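Local coordinates for protein SGNH-hydrolase family esterase (PDB 7C2A) that hydrolyses ester bonds as an esterase of the SGNH-hydrolase family and may act on lysophospholipids, at residues I133-A138 with A143-F148. Sequence-based numbering, arbitrary orientation.
Sequences IYPYLA and AKLVPF
Leu-145 turns its CG to the side opposite the backbone N (chi1 173°), which carries both methyls from its strand to helix 133-140, where they part over neighbouring residues. CD1 meets Tyr-134 at CB, 4.1 Å away, whereas CD2 lies against Pro-135, 4.0 Å from its CA and a little farther from the ring carbon CG. Tyr-134 offers Leu-145 its CB rather than its ring: CG stands anti to the carbonyl carbon (chi1 -64°), a torsion that swings the phenol past Leu-145, where it touches Met-116 and its OH hydrogen-bonds to the backbone O of Leu-79. One face of that ring is covered by Ile-133, whose CG1 sits 3.5 Å above the plane, toward the rim. One helical turn beyond Tyr-134, the CB of Ala-138 rests 3.8 Å from the CB of Leu-145, consistent with a close approach of helix and strand. Strand 111-114, helices 124-131 and 133-140 and strand 144-146 make a beta-alpha-beta crossover in the parallel sheet of the SGNH-hydrolase fold, and this contact is its helix-to-strand half: the segment axes pass 8.4 Å apart and run nearly antiparallel, at 161°. Strand 144-146 forms one border of the sheet, bonded through the backbones of Lys-144 and Val-146 to strand 111-114, while Leu-137 packs the helix on Leu-113 and on helix 90-106. Across the intervening turn, a backbone hydrogen bond of 2.9 Å from Ala-143 N, just before strand 144-146, reaches Ala-138 O of the helix.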
loop_
_atom_site.group_PDB
_atom_site.type_symbol
_atom_site.label_atom_id
_atom_site.label_comp_id
_atom_site.label_asym_id
_atom_site.label_seq_id
_atom_site.Cartn_x
_atom_site.Cartn_y
_atom_site.Cartn_z
ATOM N N ILE A 133 11.258 5.287 7.040
ATOM C CA ILE A 133 11.505 5.786 5.684
ATOM C C ILE A 133 10.471 6.827 5.284
ATOM O O ILE A 133 10.782 7.745 4.522
ATOM C CB ILE A 133 11.651 4.667 4.631
ATOM C CG1 ILE A 133 10.305 4.031 4.270
ATOM C CG2 ILE A 133 12.672 3.633 5.075
ATOM C CD1 ILE A 133 10.392 2.966 3.182
ATOM N N TYR A 134 9.241 6.725 5.806
ATOM C CA TYR A 134 8.181 7.624 5.351
ATOM C C TYR A 134 8.364 9.051 5.854
ATOM O O TYR A 134 8.291 9.989 5.037
ATOM C CB TYR A 134 6.801 7.019 5.653
ATOM C CG TYR A 134 6.599 5.736 4.873
ATOM C CD1 TYR A 134 6.136 5.760 3.562
ATOM C CD2 TYR A 134 6.926 4.502 5.423
ATOM C CE1 TYR A 134 6.006 4.599 2.821
ATOM C CE2 TYR A 134 6.791 3.335 4.695
ATOM C CZ TYR A 134 6.334 3.392 3.393
ATOM O OH TYR A 134 6.221 2.213 2.702
ATOM N N PRO A 135 8.603 9.301 7.146
ATOM C CA PRO A 135 8.902 10.684 7.555
ATOM C C PRO A 135 10.141 11.235 6.883
ATOM O O PRO A 135 10.191 12.433 6.569
ATOM C CB PRO A 135 9.062 10.592 9.080
ATOM C CG PRO A 135 8.399 9.337 9.473
ATOM C CD PRO A 135 8.496 8.402 8.313
ATOM N N TYR A 136 11.139 10.392 6.630
ATOM C CA TYR A 136 12.327 10.853 5.929
ATOM C C TYR A 136 11.971 11.339 4.529
ATOM O O TYR A 136 12.400 12.420 4.100
ATOM C CB TYR A 136 13.356 9.725 5.859
ATOM C CG TYR A 136 14.530 10.062 4.980
ATOM C CD1 TYR A 136 15.622 10.754 5.488
ATOM C CD2 TYR A 136 14.550 9.689 3.647
ATOM C CE1 TYR A 136 16.698 11.071 4.689
ATOM C CE2 TYR A 136 15.628 10.004 2.836
ATOM C CZ TYR A 136 16.692 10.694 3.370
ATOM O OH TYR A 136 17.765 11.007 2.568
ATOM N N LEU A 137 11.197 10.541 3.791
ATOM C CA LEU A 137 10.839 10.901 2.422
ATOM C C LEU A 137 9.967 12.146 2.381
ATOM O O LEU A 137 10.130 12.993 1.493
ATOM C CB LEU A 137 10.098 9.742 1.763
ATOM C CG LEU A 137 10.939 8.509 1.445
ATOM C CD1 LEU A 137 10.034 7.290 1.256
ATOM C CD2 LEU A 137 11.801 8.747 0.210
ATOM N N ALA A 138 9.012 12.258 3.310
ATOM C CA ALA A 138 8.125 13.415 3.307
ATOM C C ALA A 138 8.910 14.701 3.515
ATOM O O ALA A 138 8.651 15.711 2.850
ATOM C CB ALA A 138 7.047 13.250 4.379
ATOM N N ALA A 143 6.720 16.653 0.869
ATOM C CA ALA A 143 5.441 15.992 0.681
ATOM C C ALA A 143 4.668 16.016 1.987
ATOM O O ALA A 143 5.250 15.925 3.071
ATOM C CB ALA A 143 5.649 14.543 0.251
ATOM N N LYS A 144 3.357 16.134 1.883
ATOM C CA LYS A 144 2.534 15.922 3.060
ATOM C C LYS A 144 2.498 14.435 3.379
ATOM O O LYS A 144 2.666 13.592 2.497
ATOM C CB LYS A 144 1.137 16.485 2.827
ATOM C CG LYS A 144 1.143 18.016 2.798
ATOM C CD LYS A 144 -0.204 18.601 2.441
ATOM C CE LYS A 144 -0.244 20.100 2.714
ATOM N NZ LYS A 144 0.265 20.902 1.564
ATOM N N LEU A 145 2.317 14.115 4.655
ATOM C CA LEU A 145 2.399 12.740 5.122
ATOM C C LEU A 145 1.181 12.413 5.970
ATOM O O LEU A 145 0.844 13.161 6.895
ATOM C CB LEU A 145 3.662 12.528 5.964
ATOM C CG LEU A 145 3.788 11.166 6.645
ATOM C CD1 LEU A 145 4.028 10.063 5.629
ATOM C CD2 LEU A 145 4.903 11.195 7.672
ATOM N N VAL A 146 0.525 11.299 5.660
ATOM C CA VAL A 146 -0.357 10.618 6.603
ATOM C C VAL A 146 0.509 9.603 7.344
ATOM O O VAL A 146 0.966 8.636 6.720
ATOM C CB VAL A 146 -1.523 9.926 5.889
ATOM C CG1 VAL A 146 -2.270 9.022 6.854
ATOM C CG2 VAL A 146 -2.475 10.959 5.282
ATOM N N PRO A 147 0.806 9.808 8.627
ATOM C CA PRO A 147 1.844 8.977 9.254
ATOM C C PRO A 147 1.527 7.494 9.237
ATOM O O PRO A 147 2.431 6.674 9.038
ATOM C CB PRO A 147 1.931 9.539 10.680
ATOM C CG PRO A 147 1.473 10.957 10.542
ATOM C CD PRO A 147 0.395 10.930 9.490
ATOM N N PHE A 148 0.263 7.116 9.426
ATOM C CA PHE A 148 -0.115 5.704 9.538
ATOM C C PHE A 148 -1.427 5.536 8.771
ATOM O O PHE A 148 -2.516 5.696 9.328
ATOM C CB PHE A 148 -0.226 5.316 11.011
ATOM C CG PHE A 148 -0.514 3.850 11.272
ATOM C CD1 PHE A 148 -0.511 2.904 10.277
ATOM C CD2 PHE A 148 -0.798 3.435 12.560
ATOM C CE1 PHE A 148 -0.788 1.563 10.563
ATOM C CE2 PHE A 148 -1.070 2.105 12.846
ATOM C CZ PHE A 148 -1.069 1.173 11.853
#